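Local coordinates for protein probable tRNA pseudouridine synthase D (Methanosarcina mazei, PDB 1Z2Z) that probably converts uridine 13 of transfer RNAs to pseudouridine, acting as a TruD-type pseudouridine synthase, at residues A[26-31]-A[401-406]; A[83-88]-A[131-136]; A[155-160]-A[394-399]. All blocks are in the same frame, centred on the assembly; numbering follows the deposited sequence.

Contact 1. Residues A[26-31]-A[401-406]; sequences LRQEIE and DELNPG
Q28 and E29 on one loop meet L403 and N404 on the other, through side chains alone: the nearest CA atoms, those of Q28 and L403, are 8.8 Å apart, and the two segments bury 167 Å² in all. The second segment starts with a type I beta turn from D401 to N404, closed by a backbone hydrogen bond from N404 N to D401 O (3.1 Å). D401 opens the turn and makes no contact with 26-31. E402 takes no part here; its carboxylate makes weak, long ion pairs with R140 and K409. L403, third in the turn, meets Q28 NE2 mainly through CD2, with CB beside it at 3.8 Å from the same nitrogen. The aliphatic share lies between L403 CD2 and E29 CG, which stands beside the backbone N (chi1 -72°); the bend at chi2 turns the carboxylate. N404 supplies the polar grip. Its ND2 donates to Q28 OE1 over 2.7 Å, the donor lying in the carbonyl plane on a lone pair, and the acceptor lies almost in the amide plane of N404. The two amides are nonetheless turned 56° from each other, so the bond joins them without any stacking. Beyond CG the Q28 chain runs extended (chi2 -159°), which carries its amide across the gap with oxygen to N404 and nitrogen to L403. In the fold, 401-406 belongs to the turn between antiparallel strands 398-400 and 408-417, while 26-31 leads into strand 33-39. Strand 130-142 pairs with both 33-39 and 408-417, and its R140 is touched by Q28, D401 and N404; L26 packs on V139 of that strand and on L426 and M430 of helix 423-430.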
ATOM      1  N   LEU A  26     -13.516 -12.613  -0.402  1.00 37.48           N
ATOM      2  CA  LEU A  26     -12.533 -12.862   0.650  1.00 38.34           C
ATOM      3  C   LEU A  26     -13.026 -12.512   2.056  1.00 38.23           C
ATOM      4  O   LEU A  26     -14.043 -11.838   2.221  1.00 37.60           O
ATOM      5  CB  LEU A  26     -11.254 -12.070   0.370  1.00 39.34           C
ATOM      6  CG  LEU A  26     -10.558 -12.133  -0.989  1.00 40.10           C
ATOM      7  CD1 LEU A  26      -9.252 -11.341  -0.861  1.00 38.71           C
ATOM      8  CD2 LEU A  26     -10.270 -13.576  -1.418  1.00 39.61           C
ATOM      9  N   ARG A  27     -12.296 -12.971   3.067  1.00 37.26           N
ATOM     10  CA  ARG A  27     -12.671 -12.687   4.441  1.00 38.25           C
ATOM     11  C   ARG A  27     -14.067 -13.214   4.751  1.00 39.46           C
ATOM     12  O   ARG A  27     -14.799 -12.622   5.550  1.00 38.20           O
ATOM     13  CB  ARG A  27     -12.654 -11.174   4.710  1.00 38.13           C
ATOM     14  CG  ARG A  27     -11.337 -10.584   5.211  1.00 36.75           C
ATOM     15  CD  ARG A  27     -10.520 -10.017   4.072  1.00 38.10           C
ATOM     16  NE  ARG A  27      -9.713  -8.850   4.453  1.00 38.17           N
ATOM     17  CZ  ARG A  27      -8.632  -8.882   5.233  1.00 38.90           C
ATOM     18  NH1 ARG A  27      -8.198 -10.018   5.746  1.00 39.69           N
ATOM     19  NH2 ARG A  27      -7.960  -7.774   5.488  1.00 40.31           N
ATOM     20  N   GLN A  28     -14.455 -14.310   4.112  1.00 41.03           N
ATOM     21  CA  GLN A  28     -15.780 -14.845   4.383  1.00 41.57           C
ATOM     22  C   GLN A  28     -15.751 -15.450   5.781  1.00 41.65           C
ATOM     23  O   GLN A  28     -16.737 -15.407   6.517  1.00 41.80           O
ATOM     24  CB  GLN A  28     -16.179 -15.909   3.362  1.00 42.39           C
ATOM     25  CG  GLN A  28     -17.680 -15.873   3.075  1.00 43.82           C
ATOM     26  CD  GLN A  28     -18.210 -17.163   2.498  1.00 43.75           C
ATOM     27  OE1 GLN A  28     -17.743 -17.634   1.462  1.00 42.96           O
ATOM     28  NE2 GLN A  28     -19.197 -17.742   3.169  1.00 45.11           N
ATOM     29  N   GLU A  29     -14.598 -16.002   6.140  1.00 40.95           N
ATOM     30  CA  GLU A  29     -14.399 -16.602   7.447  1.00 39.80           C
ATOM     31  C   GLU A  29     -13.055 -16.182   8.015  1.00 38.37           C
ATOM     32  O   GLU A  29     -12.035 -16.309   7.352  1.00 38.97           O
ATOM     33  CB  GLU A  29     -14.488 -18.120   7.334  1.00 40.58           C
ATOM     34  CG  GLU A  29     -15.902 -18.550   7.099  1.00 40.88           C
ATOM     35  CD  GLU A  29     -16.797 -18.034   8.191  1.00 43.75           C
ATOM     36  OE1 GLU A  29     -18.018 -17.822   7.939  1.00 41.82           O
ATOM     37  OE2 GLU A  29     -16.260 -17.844   9.318  1.00 45.33           O
ATOM     38  N   ILE A  30     -13.064 -15.682   9.246  1.00 37.18           N
ATOM     39  CA  ILE A  30     -11.844 -15.226   9.892  1.00 35.85           C
ATOM     40  C   ILE A  30     -10.643 -16.052   9.424  1.00 35.75           C
ATOM     41  O   ILE A  30      -9.687 -15.494   8.910  1.00 35.73           O
ATOM     42  CB  ILE A  30     -11.977 -15.296  11.429  1.00 35.94           C
ATOM     43  CG1 ILE A  30     -13.352 -14.766  11.861  1.00 37.99           C
ATOM     44  CG2 ILE A  30     -10.899 -14.463  12.086  1.00 35.45           C
ATOM     45  CD1 ILE A  30     -13.614 -13.306  11.526  1.00 37.15           C
ATOM     46  N   GLU A  31     -10.692 -17.371   9.551  1.00 35.00           N
ATOM     47  CA  GLU A  31      -9.553 -18.165   9.114  1.00 36.28           C
ATOM     48  C   GLU A  31      -9.245 -18.099   7.600  1.00 35.79           C
ATOM     49  O   GLU A  31      -8.276 -18.701   7.142  1.00 34.78           O
ATOM     50  CB  GLU A  31      -9.718 -19.635   9.530  1.00 37.76           C
ATOM     51  CG  GLU A  31      -9.553 -19.919  11.027  1.00 40.77           C
ATOM     52  CD  GLU A  31     -10.675 -19.327  11.874  1.00 44.67           C
ATOM     53  OE1 GLU A  31     -11.776 -19.075  11.320  1.00 44.10           O
ATOM     54  OE2 GLU A  31     -10.458 -19.127  13.096  1.00 44.58           O
ATOM     55  N   ASP A 401     -15.413 -25.487  -2.041  1.00 55.25           N
ATOM     56  CA  ASP A 401     -15.617 -24.828  -0.763  1.00 54.23           C
ATOM     57  C   ASP A 401     -16.966 -25.155  -0.153  1.00 52.83           C
ATOM     58  O   ASP A 401     -18.032 -24.888  -0.721  1.00 50.30           O
ATOM     59  CB  ASP A 401     -15.452 -23.307  -0.890  1.00 56.19           C
ATOM     60  CG  ASP A 401     -16.632 -22.639  -1.559  1.00 57.50           C
ATOM     61  OD1 ASP A 401     -17.172 -23.231  -2.520  1.00 60.61           O
ATOM     62  OD2 ASP A 401     -17.003 -21.518  -1.133  1.00 55.32           O
ATOM     63  N   GLU A 402     -16.885 -25.751   1.025  1.00 52.69           N
ATOM     64  CA  GLU A 402     -18.043 -26.139   1.799  1.00 52.85           C
ATOM     65  C   GLU A 402     -19.009 -24.962   1.975  1.00 52.50           C
ATOM     66  O   GLU A 402     -20.181 -25.062   1.624  1.00 54.77           O
ATOM     67  CB  GLU A 402     -17.591 -26.633   3.173  1.00 53.35           C
ATOM     68  CG  GLU A 402     -16.268 -27.419   3.182  1.00 53.61           C
ATOM     69  CD  GLU A 402     -15.031 -26.565   2.865  1.00 53.24           C
ATOM     70  OE1 GLU A 402     -14.822 -25.503   3.511  1.00 50.39           O
ATOM     71  OE2 GLU A 402     -14.256 -26.975   1.968  1.00 53.65           O
ATOM     72  N   LEU A 403     -18.526 -23.848   2.517  1.00 50.56           N
ATOM     73  CA  LEU A 403     -19.395 -22.697   2.736  1.00 48.04           C
ATOM     74  C   LEU A 403     -20.239 -22.283   1.543  1.00 47.96           C
ATOM     75  O   LEU A 403     -21.286 -21.670   1.717  1.00 47.35           O
ATOM     76  CB  LEU A 403     -18.588 -21.489   3.189  1.00 46.87           C
ATOM     77  CG  LEU A 403     -18.140 -21.394   4.642  1.00 45.46           C
ATOM     78  CD1 LEU A 403     -16.943 -22.290   4.913  1.00 43.87           C
ATOM     79  CD2 LEU A 403     -17.796 -19.938   4.905  1.00 45.16           C
ATOM     80  N   ASN A 404     -19.778 -22.598   0.334  1.00 48.56           N
ATOM     81  CA  ASN A 404     -20.513 -22.245  -0.881  1.00 49.22           C
ATOM     82  C   ASN A 404     -20.606 -23.458  -1.790  1.00 50.15           C
ATOM     83  O   ASN A 404     -19.761 -23.649  -2.667  1.00 50.92           O
ATOM     84  CB  ASN A 404     -19.816 -21.112  -1.637  1.00 47.78           C
ATOM     85  CG  ASN A 404     -19.722 -19.833  -0.825  1.00 48.30           C
ATOM     86  OD1 ASN A 404     -20.711 -19.111  -0.651  1.00 46.63           O
ATOM     87  ND2 ASN A 404     -18.525 -19.547  -0.315  1.00 47.28           N
ATOM     88  N   PRO A 405     -21.651 -24.287  -1.602  1.00 50.19           N
ATOM     89  CA  PRO A 405     -21.887 -25.504  -2.388  1.00 48.56           C
ATOM     90  C   PRO A 405     -22.093 -25.230  -3.879  1.00 49.00           C
ATOM     91  O   PRO A 405     -22.941 -24.417  -4.262  1.00 49.42           O
ATOM     92  CB  PRO A 405     -23.110 -26.104  -1.713  1.00 48.63           C
ATOM     93  CG  PRO A 405     -23.856 -24.894  -1.246  1.00 48.66           C
ATOM     94  CD  PRO A 405     -22.778 -24.024  -0.685  1.00 49.21           C
ATOM     95  N   GLY A 406     -21.306 -25.919  -4.709  1.00 47.83           N
ATOM     96  CA  GLY A 406     -21.386 -25.752  -6.150  1.00 45.95           C
ATOM     97  C   GLY A 406     -20.282 -24.850  -6.679  1.00 45.86           C
ATOM     98  O   GLY A 406     -19.936 -24.904  -7.866  1.00 45.50           O
TER

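Contact 2. Residues A[83-88]-A[131-136]; sequences GTKDKR and WGNDFR
Beside the predicted active site, the loop that holds the putative nucleophile D86 meets strand 130-142 through one side-chain pair, K85 with N133. The backbones stay well apart: the closest CA atoms, those of K85 and N133, are separated by 9.5 Å, and only 79 Å² is buried between the segments. K85 spans much of that gap. Its chain bends at chi2 (-64°) and is extended from there on, bringing the ammonium group to the amide, which comes from the opposite direction. The direct bond from K85 NZ to N133 OD1 is weak, at 3.4 Å. A water completes a triangle with these two atoms: it accepts from K85 NZ at 3.3 Å and donates to N133 OD1 at 2.9 Å. K85 NZ lies closer to N133 ND2, at 2.9 Å, but both are donors and no hydrogen bond results; the amide orientation as modelled is therefore open to some doubt at 2.6 Å resolution. The stronger anchor of the lysine is a salt bridge to E37 of strand 33-39, against which N133 also packs, so this neighbouring strand ties the pair together. The carboxylate of D86 is instead engaged by R27 in a salt bridge. W131 and G132, at the start of the strand segment, both sit opposite I38 of strand 33-39, a classic beta bulge. A catalytic aspartate on a loop beside a central mixed sheet is the hallmark of pseudouridine synthases, and the sequence G83-T84-K85-D86 places the K85 contact directly next to it.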
ATOM      1  N   GLY A  83       4.414  -4.265  13.257  1.00 28.64           N
ATOM      2  CA  GLY A  83       3.538  -3.882  12.159  1.00 27.95           C
ATOM      3  C   GLY A  83       2.087  -4.249  12.435  1.00 28.04           C
ATOM      4  O   GLY A  83       1.809  -5.338  12.920  1.00 30.97           O
ATOM      5  N   THR A  84       1.148  -3.371  12.119  1.00 26.67           N
ATOM      6  CA  THR A  84      -0.243  -3.685  12.396  1.00 27.92           C
ATOM      7  C   THR A  84      -0.936  -4.685  11.460  1.00 27.58           C
ATOM      8  O   THR A  84      -1.175  -4.396  10.292  1.00 28.91           O
ATOM      9  CB  THR A  84      -1.069  -2.411  12.461  1.00 29.40           C
ATOM     10  OG1 THR A  84      -0.594  -1.598  13.538  1.00 32.47           O
ATOM     11  CG2 THR A  84      -2.533  -2.743  12.709  1.00 32.12           C
ATOM     12  N   LYS A  85      -1.288  -5.855  11.991  1.00 26.53           N
ATOM     13  CA  LYS A  85      -1.949  -6.880  11.196  1.00 23.33           C
ATOM     14  C   LYS A  85      -3.450  -6.626  11.121  1.00 25.77           C
ATOM     15  O   LYS A  85      -4.036  -5.977  11.998  1.00 26.04           O
ATOM     16  CB  LYS A  85      -1.683  -8.263  11.784  1.00 18.80           C
ATOM     17  CG  LYS A  85      -0.288  -8.444  12.334  1.00 18.99           C
ATOM     18  CD  LYS A  85       0.788  -8.347  11.270  1.00 19.27           C
ATOM     19  CE  LYS A  85       2.172  -8.234  11.914  1.00 19.63           C
ATOM     20  NZ  LYS A  85       3.316  -8.454  10.964  1.00 20.23           N
ATOM     21  N   ASP A  86      -4.065  -7.143  10.058  1.00 28.62           N
ATOM     22  CA  ASP A  86      -5.504  -6.997   9.804  1.00 29.86           C
ATOM     23  C   ASP A  86      -6.372  -7.544  10.935  1.00 29.48           C
ATOM     24  O   ASP A  86      -6.123  -8.628  11.471  1.00 28.44           O
ATOM     25  CB  ASP A  86      -5.897  -7.732   8.512  1.00 32.58           C
ATOM     26  CG  ASP A  86      -5.441  -7.020   7.248  1.00 34.81           C
ATOM     27  OD1 ASP A  86      -5.208  -7.728   6.235  1.00 35.41           O
ATOM     28  OD2 ASP A  86      -5.336  -5.772   7.257  1.00 36.25           O
ATOM     29  N   LYS A  87      -7.401  -6.772  11.265  1.00 28.52           N
ATOM     30  CA  LYS A  87      -8.376  -7.119  12.285  1.00 26.77           C
ATOM     31  C   LYS A  87      -9.133  -8.378  11.814  1.00 27.26           C
ATOM     32  O   LYS A  87      -8.976  -9.460  12.398  1.00 26.55           O
ATOM     33  CB  LYS A  87      -9.307  -5.906  12.509  1.00 26.69           C
ATOM     34  CG  LYS A  87     -10.812  -6.149  12.642  1.00 28.89           C
ATOM     35  CD  LYS A  87     -11.194  -6.943  13.888  1.00 29.23           C
ATOM     36  CE  LYS A  87     -12.682  -6.838  14.180  1.00 24.61           C
ATOM     37  NZ  LYS A  87     -12.994  -5.498  14.712  1.00 23.69           N
ATOM     38  N   ARG A  88      -9.911  -8.261  10.739  1.00 25.57           N
ATOM     39  CA  ARG A  88     -10.649  -9.415  10.238  1.00 24.81           C
ATOM     40  C   ARG A  88      -9.738 -10.501   9.698  1.00 22.64           C
ATOM     41  O   ARG A  88      -9.671 -10.704   8.485  1.00 24.33           O
ATOM     42  CB  ARG A  88     -11.643  -9.017   9.136  1.00 27.59           C
ATOM     43  CG  ARG A  88     -12.600 -10.164   8.759  1.00 31.21           C
ATOM     44  CD  ARG A  88     -13.869  -9.697   8.033  1.00 35.57           C
ATOM     45  NE  ARG A  88     -14.766 -10.813   7.702  1.00 37.94           N
ATOM     46  CZ  ARG A  88     -15.448 -11.536   8.593  1.00 37.17           C
ATOM     47  NH1 ARG A  88     -15.350 -11.271   9.888  1.00 35.57           N
ATOM     48  NH2 ARG A  88     -16.223 -12.531   8.189  1.00 35.56           N
ATOM     49  N   TRP A 131      10.921  -8.910   9.196  1.00 30.00           N
ATOM     50  CA  TRP A 131      11.371  -9.070   7.834  1.00 32.01           C
ATOM     51  C   TRP A 131      10.150  -8.969   6.949  1.00 32.93           C
ATOM     52  O   TRP A 131       9.889  -7.926   6.356  1.00 34.53           O
ATOM     53  CB  TRP A 131      12.050 -10.419   7.630  1.00 35.45           C
ATOM     54  CG  TRP A 131      12.409 -10.649   6.193  1.00 40.95           C
ATOM     55  CD1 TRP A 131      11.598 -11.164   5.216  1.00 40.45           C
ATOM     56  CD2 TRP A 131      13.626 -10.264   5.543  1.00 42.12           C
ATOM     57  NE1 TRP A 131      12.232 -11.113   4.004  1.00 42.51           N
ATOM     58  CE2 TRP A 131      13.477 -10.564   4.171  1.00 43.07           C
ATOM     59  CE3 TRP A 131      14.826  -9.686   5.985  1.00 43.86           C
ATOM     60  CZ2 TRP A 131      14.486 -10.309   3.232  1.00 43.75           C
ATOM     61  CZ3 TRP A 131      15.831  -9.433   5.048  1.00 45.16           C
ATOM     62  CH2 TRP A 131      15.649  -9.744   3.686  1.00 43.98           C
ATOM     63  N   GLY A 132       9.386 -10.054   6.873  1.00 32.81           N
ATOM     64  CA  GLY A 132       8.188 -10.045   6.057  1.00 31.90           C
ATOM     65  C   GLY A 132       6.960 -10.606   6.750  1.00 32.33           C
ATOM     66  O   GLY A 132       6.881 -10.658   7.984  1.00 30.89           O
ATOM     67  N   ASN A 133       6.003 -11.040   5.934  1.00 31.27           N
ATOM     68  CA  ASN A 133       4.742 -11.598   6.412  1.00 30.92           C
ATOM     69  C   ASN A 133       4.283 -12.772   5.531  1.00 31.38           C
ATOM     70  O   ASN A 133       4.088 -12.617   4.324  1.00 32.77           O
ATOM     71  CB  ASN A 133       3.655 -10.505   6.413  1.00 30.13           C
ATOM     72  CG  ASN A 133       3.686  -9.612   7.661  1.00 28.75           C
ATOM     73  OD1 ASN A 133       3.347  -8.437   7.594  1.00 27.29           O
ATOM     74  ND2 ASN A 133       4.058 -10.179   8.800  1.00 31.95           N
ATOM     75  N   ASP A 134       4.137 -13.951   6.130  1.00 31.72           N
ATOM     76  CA  ASP A 134       3.652 -15.134   5.416  1.00 29.85           C
ATOM     77  C   ASP A 134       2.150 -14.997   5.306  1.00 29.91           C
ATOM     78  O   ASP A 134       1.482 -14.643   6.282  1.00 28.15           O
ATOM     79  CB  ASP A 134       3.960 -16.398   6.197  1.00 29.92           C
ATOM     80  CG  ASP A 134       5.306 -16.943   5.874  1.00 33.24           C
ATOM     81  OD1 ASP A 134       5.812 -17.801   6.635  1.00 33.77           O
ATOM     82  OD2 ASP A 134       5.856 -16.511   4.837  1.00 36.15           O
ATOM     83  N   PHE A 135       1.620 -15.277   4.122  1.00 30.21           N
ATOM     84  CA  PHE A 135       0.189 -15.183   3.894  1.00 32.05           C
ATOM     85  C   PHE A 135      -0.393 -16.531   3.525  1.00 34.77           C
ATOM     86  O   PHE A 135       0.305 -17.417   3.020  1.00 36.86           O
ATOM     87  CB  PHE A 135      -0.143 -14.183   2.789  1.00 29.67           C
ATOM     88  CG  PHE A 135       0.084 -12.749   3.176  1.00 30.09           C
ATOM     89  CD1 PHE A 135       1.287 -12.108   2.862  1.00 32.63           C
ATOM     90  CD2 PHE A 135      -0.903 -12.033   3.841  1.00 29.47           C
ATOM     91  CE1 PHE A 135       1.509 -10.771   3.202  1.00 29.90           C
ATOM     92  CE2 PHE A 135      -0.708 -10.702   4.189  1.00 31.03           C
ATOM     93  CZ  PHE A 135       0.508 -10.065   3.866  1.00 33.50           C
ATOM     94  N   ARG A 136      -1.685 -16.666   3.790  1.00 37.28           N
ATOM     95  CA  ARG A 136      -2.462 -17.869   3.519  1.00 39.11           C
ATOM     96  C   ARG A 136      -3.876 -17.347   3.309  1.00 39.65           C
ATOM     97  O   ARG A 136      -4.690 -17.394   4.226  1.00 42.38           O
ATOM     98  CB  ARG A 136      -2.425 -18.784   4.740  1.00 39.93           C
ATOM     99  CG  ARG A 136      -3.378 -19.957   4.690  1.00 42.49           C
ATOM    100  CD  ARG A 136      -2.665 -21.199   4.220  1.00 46.36           C
ATOM    101  NE  ARG A 136      -3.586 -22.307   3.988  1.00 49.02           N
ATOM    102  CZ  ARG A 136      -3.205 -23.520   3.597  1.00 50.74           C
ATOM    103  NH1 ARG A 136      -4.109 -24.471   3.405  1.00 52.60           N
ATOM    104  NH2 ARG A 136      -1.917 -23.788   3.404  1.00 50.95           N
TER
HETATM  105  O   HOH W   1       3.118  -5.908   8.935  1.00 15.08           O

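Contact 3. Residues A[155-160]-A[394-399]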
ATOM      1  N   LYS A 155      -2.113 -21.337 -14.466  1.00 60.03           N
ATOM      2  CA  LYS A 155      -1.781 -20.455 -15.572  1.00 60.40           C
ATOM      3  C   LYS A 155      -1.439 -19.065 -15.035  1.00 59.23           C
ATOM      4  O   LYS A 155      -0.413 -18.488 -15.403  1.00 59.55           O
ATOM      5  CB  LYS A 155      -2.950 -20.371 -16.567  1.00 61.66           C
ATOM      6  CG  LYS A 155      -2.530 -20.382 -18.043  1.00 62.54           C
ATOM      7  CD  LYS A 155      -3.684 -19.987 -18.968  1.00 64.16           C
ATOM      8  CE  LYS A 155      -3.328 -20.153 -20.451  1.00 64.23           C
ATOM      9  NZ  LYS A 155      -2.111 -19.401 -20.880  1.00 64.24           N
ATOM     10  N   THR A 156      -2.283 -18.539 -14.152  1.00 57.63           N
ATOM     11  CA  THR A 156      -2.047 -17.218 -13.581  1.00 56.86           C
ATOM     12  C   THR A 156      -0.712 -17.205 -12.849  1.00 55.54           C
ATOM     13  O   THR A 156       0.001 -16.203 -12.859  1.00 55.85           O
ATOM     14  CB  THR A 156      -3.158 -16.814 -12.580  1.00 57.98           C
ATOM     15  OG1 THR A 156      -4.450 -17.088 -13.146  1.00 57.80           O
ATOM     16  CG2 THR A 156      -3.060 -15.324 -12.258  1.00 55.47           C
ATOM     17  N   THR A 157      -0.392 -18.329 -12.213  1.00 54.95           N
ATOM     18  CA  THR A 157       0.856 -18.509 -11.468  1.00 54.26           C
ATOM     19  C   THR A 157       2.034 -18.508 -12.447  1.00 54.68           C
ATOM     20  O   THR A 157       2.944 -17.690 -12.332  1.00 54.23           O
ATOM     21  CB  THR A 157       0.853 -19.863 -10.707  1.00 53.45           C
ATOM     22  OG1 THR A 157      -0.237 -19.894  -9.781  1.00 51.11           O
ATOM     23  CG2 THR A 157       2.159 -20.065  -9.963  1.00 52.79           C
ATOM     24  N   ASP A 158       2.002 -19.435 -13.407  1.00 55.11           N
ATOM     25  CA  ASP A 158       3.047 -19.556 -14.420  1.00 55.42           C
ATOM     26  C   ASP A 158       3.483 -18.209 -14.978  1.00 55.62           C
ATOM     27  O   ASP A 158       4.671 -17.878 -14.962  1.00 55.84           O
ATOM     28  CB  ASP A 158       2.594 -20.438 -15.588  1.00 56.44           C
ATOM     29  CG  ASP A 158       3.235 -20.019 -16.917  1.00 58.93           C
ATOM     30  OD1 ASP A 158       2.740 -19.060 -17.558  1.00 58.30           O
ATOM     31  OD2 ASP A 158       4.247 -20.635 -17.321  1.00 60.52           O
ATOM     32  N   GLU A 159       2.534 -17.436 -15.497  1.00 54.75           N
ATOM     33  CA  GLU A 159       2.887 -16.142 -16.056  1.00 54.05           C
ATOM     34  C   GLU A 159       3.578 -15.319 -15.000  1.00 54.29           C
ATOM     35  O   GLU A 159       4.551 -14.621 -15.282  1.00 54.98           O
ATOM     36  CB  GLU A 159       1.652 -15.406 -16.579  1.00 52.90           C
ATOM     37  CG  GLU A 159       1.230 -15.871 -17.961  1.00 52.19           C
ATOM     38  CD  GLU A 159       0.006 -15.154 -18.487  1.00 52.79           C
ATOM     39  OE1 GLU A 159       0.026 -13.909 -18.589  1.00 53.09           O
ATOM     40  OE2 GLU A 159      -0.988 -15.841 -18.804  1.00 54.58           O
ATOM     41  N   ILE A 160       3.087 -15.422 -13.770  1.00 53.80           N
ATOM     42  CA  ILE A 160       3.669 -14.670 -12.667  1.00 52.88           C
ATOM     43  C   ILE A 160       5.098 -15.114 -12.407  1.00 53.04           C
ATOM     44  O   ILE A 160       6.025 -14.303 -12.398  1.00 52.31           O
ATOM     45  CB  ILE A 160       2.840 -14.843 -11.392  1.00 50.99           C
ATOM     46  CG1 ILE A 160       1.519 -14.089 -11.538  1.00 50.66           C
ATOM     47  CG2 ILE A 160       3.608 -14.321 -10.201  1.00 52.32           C
ATOM     48  CD1 ILE A 160       0.620 -14.198 -10.337  1.00 49.03           C
ATOM     49  N   PRO A 394       4.086 -17.268  -5.309  1.00 49.90           N
ATOM     50  CA  PRO A 394       2.924 -17.914  -4.694  1.00 52.16           C
ATOM     51  C   PRO A 394       2.772 -19.406  -4.937  1.00 54.04           C
ATOM     52  O   PRO A 394       3.389 -19.964  -5.841  1.00 54.18           O
ATOM     53  CB  PRO A 394       1.750 -17.107  -5.245  1.00 52.48           C
ATOM     54  CG  PRO A 394       2.236 -16.680  -6.585  1.00 51.58           C
ATOM     55  CD  PRO A 394       3.661 -16.279  -6.314  1.00 50.63           C
ATOM     56  N   LYS A 395       1.953 -20.037  -4.097  1.00 56.62           N
ATOM     57  CA  LYS A 395       1.662 -21.470  -4.164  1.00 58.95           C
ATOM     58  C   LYS A 395       0.145 -21.635  -4.016  1.00 60.60           C
ATOM     59  O   LYS A 395      -0.398 -21.495  -2.922  1.00 60.25           O
ATOM     60  CB  LYS A 395       2.389 -22.199  -3.028  1.00 58.87           C
ATOM     61  CG  LYS A 395       3.912 -22.089  -3.096  1.00 60.07           C
ATOM     62  CD  LYS A 395       4.602 -22.559  -1.807  1.00 60.69           C
ATOM     63  CE  LYS A 395       4.446 -21.542  -0.668  1.00 61.88           C
ATOM     64  NZ  LYS A 395       5.151 -21.934   0.596  1.00 59.80           N
ATOM     65  N   PHE A 396      -0.533 -21.928  -5.124  1.00 63.27           N
ATOM     66  CA  PHE A 396      -1.985 -22.081  -5.117  1.00 64.28           C
ATOM     67  C   PHE A 396      -2.460 -23.469  -4.701  1.00 63.53           C
ATOM     68  O   PHE A 396      -1.687 -24.426  -4.652  1.00 62.92           O
ATOM     69  CB  PHE A 396      -2.549 -21.722  -6.497  1.00 67.31           C
ATOM     70  CG  PHE A 396      -2.071 -22.622  -7.594  1.00 70.72           C
ATOM     71  CD1 PHE A 396      -2.738 -23.811  -7.873  1.00 71.92           C
ATOM     72  CD2 PHE A 396      -0.924 -22.308  -8.317  1.00 71.33           C
ATOM     73  CE1 PHE A 396      -2.265 -24.681  -8.848  1.00 73.20           C
ATOM     74  CE2 PHE A 396      -0.442 -23.168  -9.292  1.00 72.87           C
ATOM     75  CZ  PHE A 396      -1.115 -24.359  -9.562  1.00 73.37           C
ATOM     76  N   GLU A 397      -3.752 -23.552  -4.408  1.00 63.28           N
ATOM     77  CA  GLU A 397      -4.406 -24.776  -3.964  1.00 62.10           C
ATOM     78  C   GLU A 397      -5.900 -24.572  -4.227  1.00 60.84           C
ATOM     79  O   GLU A 397      -6.545 -23.756  -3.566  1.00 60.98           O
ATOM     80  CB  GLU A 397      -4.147 -24.969  -2.464  1.00 63.64           C
ATOM     81  CG  GLU A 397      -4.885 -26.128  -1.794  1.00 64.91           C
ATOM     82  CD  GLU A 397      -4.221 -27.470  -2.040  1.00 65.51           C
ATOM     83  OE1 GLU A 397      -2.990 -27.570  -1.847  1.00 64.73           O
ATOM     84  OE2 GLU A 397      -4.936 -28.424  -2.409  1.00 65.64           O
ATOM     85  N   ALA A 398      -6.446 -25.295  -5.200  1.00 58.97           N
ATOM     86  CA  ALA A 398      -7.857 -25.155  -5.528  1.00 57.26           C
ATOM     87  C   ALA A 398      -8.670 -26.287  -4.936  1.00 56.26           C
ATOM     88  O   ALA A 398      -8.124 -27.246  -4.386  1.00 55.62           O
ATOM     89  CB  ALA A 398      -8.049 -25.110  -7.035  1.00 57.28           C
ATOM     90  N   GLY A 399      -9.983 -26.163  -5.054  1.00 55.24           N
ATOM     91  CA  GLY A 399     -10.854 -27.183  -4.525  1.00 55.90           C
ATOM     92  C   GLY A 399     -12.272 -26.689  -4.375  1.00 56.23           C
ATOM     93  O   GLY A 399     -12.622 -25.601  -4.833  1.00 54.37           O
TER
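Segment 155-160, part of helix 146-163, and the extended segment 394-399 come nearest at T157 and P394, whose CA atoms are 7.1 Å apart, and no hydrogen bond links the two. Within the helix E159 N is bonded to K155 O at 3.1 Å, and I160 N more weakly to T156 O. Side chains on one helix face do the touching, and 190 Å² is buried. T157 carries the contact with F396: its OG1 and CB both lie against the CD2-CE2 side of the ring, CB at 3.8 Å from CE2, and the hydroxyl meets the ring obliquely. That OG1 stands beside the backbone N (chi1 -60°), and it is hydrogen-bonded to L153 O, one turn back on the same helix, and to Y429 OH; the phenylalanine offers packing, not a polar partner. K395 and E397 make backbone hydrogen bonds to E413 and V411, so 394-399 runs along strand 408-417 of the mixed sheet, and in this alpha-beta protein helix 146-163 packs on it. F396 also touches L153 and K154; its CG sits between the backbone N and the carbonyl carbon (chi1 63°), which turns the ring to the helix. Nearer P394 the contact is looser: the T157 methyl CG2 is 4.3 Å from P394 O, and I160 CG2 approaches P394 CD at 4.4 Å. I160 and P394 both rest on Y429 of helix 423-430 as well.

How the contacts relate
The three contacts form a wide triangle, their centres 19 to 21 Å apart, around one mixed sheet. Along the chain, contact 1 opens first and closes last, and contacts 2 and 3 fall in series between its segments. Strand 130-142 holds one segment of contact 2, lends R140 to the surroundings of contact 1, and leads into helix 146-163 of contact 3. Contacts 1 and 2 touch directly: R27 NH2 forms a salt bridge to D86 OD1, and R27 O probably bonds to R88 NE at 2.8 Å. Contacts 1 and 3 adjoin through 394-406. Thus the 26-31 loop touches both the loop of the predicted nucleophile D86 and the loop between strands 398-400 and 408-417.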